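Local coordinates for PAC2 family protein (Mycobacterium tuberculosis, PDB 2WAM) that is of unknown function, a PAC2 family member representing a duplicated gene family of Actinobacteria, at residues P182-T194 with Q297-F309. Sequence-based numbering, arbitrary orientation.
Sequences PMAVPHTRPITMT and QVVAALERQYDAF
Pro186 sets its ring against one flank of helix 293-315, CG 3.9 Å from Leu302 CB, while its CB rests on Glu303 CG and its CD meets Tyr306 CB. Leu302 reaches past the proline to the preceding turn, where its CD2 lies 3.7 Å from Ala184 CB, the alanine being the centre of an inverse gamma turn. Tyr306, with CG anti to the backbone N (chi1 179°), carries its ring out from the helix into the curve of the loop. Arg189 CB lies over one face of this ring in a CH-pi contact, Val185 CG1 approaches Tyr306 CD1 at 4.0 Å, and Thr192 CG2 comes in at the edge near the hydroxyl. Bent at chi2 (-66°), Arg189 grips Asp307 side-on, guanidinium and carboxylate nearly coplanar: Arg189 NE donates to Asp307 OD1, somewhat tilted, at 3.2 Å, and Arg189 NH2 in plane to the syn lone pair of Asp307 OD2 at 3.1 Å. Glu303 CB lies over one guanidinium face; its OE2, well out of that plane, makes only a long charge contact with NH1. Glu303 OE2 also accepts a 2.6 Å hydrogen bond from Thr188 OG1 on its anti side. Arg189 NH1 also hydrogen-bonds Thr188 O, further fixing the guanidinium. Adjacent His187 hydrogen-bonds Tyr244 and, on helix 272-289, Asp286. Thus the type I turn 186-189, in the loop connecting strand 174-183 to edge strand 193-197, sits on helix 293-315, closed by an Arg-Glu-Asp salt-bridge network.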
loop_
_atom_site.group_PDB
_atom_site.type_symbol
_atom_site.label_atom_id
_atom_site.label_comp_id
_atom_site.label_asym_id
_atom_site.label_seq_id
_atom_site.Cartn_x
_atom_site.Cartn_y
_atom_site.Cartn_z
ATOM N N PRO A 182 -25.599 1.231 33.621
ATOM C CA PRO A 182 -26.820 1.596 34.352
ATOM C C PRO A 182 -27.069 0.569 35.443
ATOM O O PRO A 182 -26.843 -0.605 35.196
ATOM C CB PRO A 182 -27.922 1.510 33.289
ATOM C CG PRO A 182 -27.200 1.377 31.964
ATOM C CD PRO A 182 -25.883 0.742 32.264
ATOM N N MET A 183 -27.493 1.004 36.626
ATOM C CA MET A 183 -27.783 0.089 37.722
ATOM C C MET A 183 -29.014 0.566 38.469
ATOM O O MET A 183 -29.376 1.746 38.415
ATOM C CB MET A 183 -26.601 -0.005 38.695
ATOM C CG MET A 183 -25.321 -0.529 38.067
ATOM S SD MET A 183 -25.364 -2.305 37.733
ATOM C CE MET A 183 -25.220 -2.960 39.391
ATOM N N ALA A 184 -29.663 -0.360 39.159
ATOM C CA ALA A 184 -30.781 -0.007 40.016
ATOM C C ALA A 184 -30.271 0.707 41.275
ATOM O O ALA A 184 -30.094 0.084 42.318
ATOM C CB ALA A 184 -31.562 -1.246 40.379
ATOM N N VAL A 185 -30.021 2.011 41.156
ATOM C CA VAL A 185 -29.558 2.847 42.269
ATOM C C VAL A 185 -30.191 4.229 42.157
ATOM O O VAL A 185 -30.496 4.680 41.063
ATOM C CB VAL A 185 -28.008 3.012 42.289
ATOM C CG1 VAL A 185 -27.321 1.741 42.776
ATOM C CG2 VAL A 185 -27.480 3.429 40.917
ATOM N N PRO A 186 -30.389 4.908 43.293
ATOM C CA PRO A 186 -31.030 6.226 43.261
ATOM C C PRO A 186 -30.009 7.321 43.010
ATOM O O PRO A 186 -28.855 7.191 43.412
ATOM C CB PRO A 186 -31.575 6.388 44.686
ATOM C CG PRO A 186 -31.054 5.197 45.480
ATOM C CD PRO A 186 -30.016 4.513 44.659
ATOM N N HIS A 187 -30.426 8.404 42.369
ATOM C CA HIS A 187 -29.539 9.548 42.200
ATOM C C HIS A 187 -29.311 10.252 43.537
ATOM O O HIS A 187 -28.532 11.203 43.622
ATOM C CB HIS A 187 -30.121 10.531 41.183
ATOM C CG HIS A 187 -31.287 11.311 41.700
ATOM N ND1 HIS A 187 -32.586 10.863 41.600
ATOM C CD2 HIS A 187 -31.350 12.508 42.331
ATOM C CE1 HIS A 187 -33.398 11.749 42.146
ATOM N NE2 HIS A 187 -32.674 12.758 42.595
ATOM N N THR A 188 -29.997 9.776 44.577
ATOM C CA THR A 188 -29.985 10.423 45.892
ATOM C C THR A 188 -29.047 9.751 46.880
ATOM O O THR A 188 -29.056 10.066 48.068
ATOM C CB THR A 188 -31.380 10.430 46.528
ATOM O OG1 THR A 188 -31.945 9.118 46.422
ATOM C CG2 THR A 188 -32.289 11.441 45.842
ATOM N N ARG A 189 -28.240 8.826 46.387
ATOM C CA ARG A 189 -27.258 8.156 47.221
ATOM C C ARG A 189 -25.883 8.230 46.589
ATOM O O ARG A 189 -25.768 8.394 45.381
ATOM C CB ARG A 189 -27.660 6.706 47.428
ATOM C CG ARG A 189 -28.984 6.558 48.144
ATOM C CD ARG A 189 -28.906 7.061 49.569
ATOM N NE ARG A 189 -30.102 6.680 50.311
ATOM C CZ ARG A 189 -31.174 7.451 50.468
ATOM N NH1 ARG A 189 -31.212 8.668 49.943
ATOM N NH2 ARG A 189 -32.208 7.004 51.163
ATOM N N PRO A 190 -24.831 8.098 47.407
ATOM C CA PRO A 190 -23.454 8.205 46.914
ATOM C C PRO A 190 -23.218 7.373 45.654
ATOM O O PRO A 190 -23.695 6.239 45.539
ATOM C CB PRO A 190 -22.628 7.658 48.077
ATOM C CG PRO A 190 -23.450 7.947 49.278
ATOM C CD PRO A 190 -24.878 7.773 48.842
ATOM N N ILE A 191 -22.490 7.953 44.706
ATOM C CA ILE A 191 -22.212 7.277 43.458
ATOM C C ILE A 191 -21.218 6.150 43.685
ATOM O O ILE A 191 -20.145 6.366 44.238
ATOM C CB ILE A 191 -21.657 8.248 42.419
ATOM C CG1 ILE A 191 -22.771 9.159 41.904
ATOM C CG2 ILE A 191 -20.985 7.487 41.272
ATOM C CD1 ILE A 191 -22.273 10.214 40.931
ATOM N N THR A 192 -21.584 4.943 43.269
ATOM C CA THR A 192 -20.711 3.795 43.441
ATOM C C THR A 192 -20.054 3.453 42.126
ATOM O O THR A 192 -20.386 4.022 41.086
ATOM C CB THR A 192 -21.462 2.566 44.008
ATOM O OG1 THR A 192 -22.647 2.323 43.245
ATOM C CG2 THR A 192 -21.855 2.810 45.460
ATOM N N MET A 193 -19.136 2.499 42.166
ATOM C CA MET A 193 -18.227 2.300 41.055
ATOM C C MET A 193 -17.588 0.926 41.144
ATOM O O MET A 193 -17.235 0.480 42.234
ATOM C CB MET A 193 -17.160 3.375 41.158
ATOM C CG MET A 193 -16.246 3.506 39.990
ATOM S SD MET A 193 -15.370 5.054 40.193
ATOM C CE MET A 193 -16.580 6.183 39.513
ATOM N N THR A 194 -17.449 0.240 40.014
ATOM C CA THR A 194 -16.718 -1.026 40.028
ATOM C C THR A 194 -15.321 -0.916 39.392
ATOM O O THR A 194 -15.170 -0.660 38.199
ATOM C CB THR A 194 -17.532 -2.234 39.468
ATOM O OG1 THR A 194 -17.482 -2.261 38.042
ATOM C CG2 THR A 194 -18.961 -2.170 39.915
ATOM N N GLN A 297 -41.903 7.310 43.903
ATOM C CA GLN A 297 -41.965 6.005 44.557
ATOM C C GLN A 297 -40.869 5.070 44.061
ATOM O O GLN A 297 -40.184 4.426 44.857
ATOM C CB GLN A 297 -43.343 5.359 44.379
ATOM C CG GLN A 297 -44.454 6.093 45.104
ATOM C CD GLN A 297 -43.996 6.649 46.444
ATOM O OE1 GLN A 297 -43.435 5.929 47.273
ATOM N NE2 GLN A 297 -44.232 7.941 46.661
ATOM N N VAL A 298 -40.721 4.989 42.744
ATOM C CA VAL A 298 -39.635 4.230 42.144
ATOM C C VAL A 298 -38.337 4.544 42.875
ATOM O O VAL A 298 -37.626 3.642 43.323
ATOM C CB VAL A 298 -39.459 4.608 40.661
ATOM C CG1 VAL A 298 -38.247 3.908 40.057
ATOM C CG2 VAL A 298 -40.722 4.289 39.883
ATOM N N VAL A 299 -38.048 5.838 42.993
ATOM C CA VAL A 299 -36.809 6.320 43.592
ATOM C C VAL A 299 -36.722 5.903 45.057
ATOM O O VAL A 299 -35.740 5.292 45.483
ATOM C CB VAL A 299 -36.683 7.865 43.463
ATOM C CG1 VAL A 299 -35.571 8.401 44.353
ATOM C CG2 VAL A 299 -36.450 8.271 42.009
ATOM N N ALA A 300 -37.763 6.225 45.821
ATOM C CA ALA A 300 -37.835 5.854 47.232
ATOM C C ALA A 300 -37.597 4.355 47.428
ATOM O O ALA A 300 -36.853 3.945 48.321
ATOM C CB ALA A 300 -39.167 6.269 47.816
ATOM N N ALA A 301 -38.224 3.544 46.584
ATOM C CA ALA A 301 -37.977 2.107 46.592
ATOM C C ALA A 301 -36.492 1.791 46.409
ATOM O O ALA A 301 -35.940 0.951 47.128
ATOM C CB ALA A 301 -38.796 1.420 45.517
ATOM N N LEU A 302 -35.853 2.456 45.447
ATOM C CA LEU A 302 -34.424 2.264 45.198
ATOM C C LEU A 302 -33.586 2.656 46.417
ATOM O O LEU A 302 -32.667 1.937 46.813
ATOM C CB LEU A 302 -33.967 3.071 43.983
ATOM C CG LEU A 302 -34.315 2.577 42.583
ATOM C CD1 LEU A 302 -34.106 3.699 41.568
ATOM C CD2 LEU A 302 -33.480 1.355 42.234
ATOM N N GLU A 303 -33.897 3.804 47.006
ATOM C CA GLU A 303 -33.175 4.246 48.188
ATOM C C GLU A 303 -33.202 3.146 49.250
ATOM O O GLU A 303 -32.201 2.880 49.924
ATOM C CB GLU A 303 -33.784 5.538 48.737
ATOM C CG GLU A 303 -33.832 6.673 47.732
ATOM C CD GLU A 303 -34.441 7.923 48.314
ATOM O OE1 GLU A 303 -35.246 7.804 49.259
ATOM O OE2 GLU A 303 -34.123 9.025 47.829
ATOM N N ARG A 304 -34.353 2.500 49.383
ATOM C CA ARG A 304 -34.501 1.415 50.342
ATOM C C ARG A 304 -33.527 0.273 50.043
ATOM O O ARG A 304 -32.723 -0.097 50.900
ATOM C CB ARG A 304 -35.959 0.933 50.411
ATOM C CG ARG A 304 -36.839 1.824 51.295
ATOM C CD ARG A 304 -38.289 1.375 51.336
ATOM N NE ARG A 304 -39.171 2.196 50.507
ATOM C CZ ARG A 304 -40.003 1.713 49.583
ATOM N NH1 ARG A 304 -40.080 0.403 49.365
ATOM N NH2 ARG A 304 -40.770 2.542 48.884
ATOM N N GLN A 305 -33.589 -0.265 48.827
ATOM C CA GLN A 305 -32.682 -1.336 48.417
ATOM C C GLN A 305 -31.221 -0.966 48.651
ATOM O O GLN A 305 -30.429 -1.782 49.133
ATOM C CB GLN A 305 -32.867 -1.663 46.935
ATOM C CG GLN A 305 -34.224 -2.222 46.568
ATOM C CD GLN A 305 -34.314 -2.598 45.096
ATOM O OE1 GLN A 305 -33.885 -1.845 44.216
ATOM N NE2 GLN A 305 -34.875 -3.772 44.823
ATOM N N TYR A 306 -30.874 0.266 48.295
ATOM C CA TYR A 306 -29.494 0.728 48.359
ATOM C C TYR A 306 -28.983 0.785 49.795
ATOM O O TYR A 306 -27.884 0.311 50.081
ATOM C CB TYR A 306 -29.355 2.095 47.671
ATOM C CG TYR A 306 -27.960 2.688 47.705
ATOM C CD1 TYR A 306 -27.023 2.369 46.733
ATOM C CD2 TYR A 306 -27.588 3.576 48.705
ATOM C CE1 TYR A 306 -25.746 2.920 46.759
ATOM C CE2 TYR A 306 -26.317 4.131 48.740
ATOM C CZ TYR A 306 -25.396 3.803 47.766
ATOM O OH TYR A 306 -24.126 4.359 47.805
ATOM N N ASP A 307 -29.772 1.365 50.694
ATOM C CA ASP A 307 -29.395 1.422 52.106
ATOM C C ASP A 307 -29.225 0.014 52.682
ATOM O O ASP A 307 -28.306 -0.241 53.465
ATOM C CB ASP A 307 -30.419 2.231 52.908
ATOM C CG ASP A 307 -30.469 3.687 52.481
ATOM O OD1 ASP A 307 -29.393 4.266 52.218
ATOM O OD2 ASP A 307 -31.579 4.252 52.402
ATOM N N ALA A 308 -30.101 -0.898 52.261
ATOM C CA ALA A 308 -30.057 -2.297 52.685
ATOM C C ALA A 308 -28.830 -3.050 52.169
ATOM O O ALA A 308 -28.243 -3.855 52.892
ATOM C CB ALA A 308 -31.331 -3.014 52.268
ATOM N N PHE A 309 -28.454 -2.809 50.916
ATOM C CA PHE A 309 -27.235 -3.402 50.373
ATOM C C PHE A 309 -25.997 -2.849 51.077
ATOM O O PHE A 309 -25.031 -3.575 51.316
ATOM C CB PHE A 309 -27.126 -3.166 48.866
ATOM C CG PHE A 309 -25.841 -3.674 48.268
ATOM C CD1 PHE A 309 -25.692 -5.018 47.953
ATOM C CD2 PHE A 309 -24.781 -2.811 48.027
ATOM C CE1 PHE A 309 -24.509 -5.494 47.407
ATOM C CE2 PHE A 309 -23.596 -3.282 47.479
ATOM C CZ PHE A 309 -23.461 -4.626 47.169
#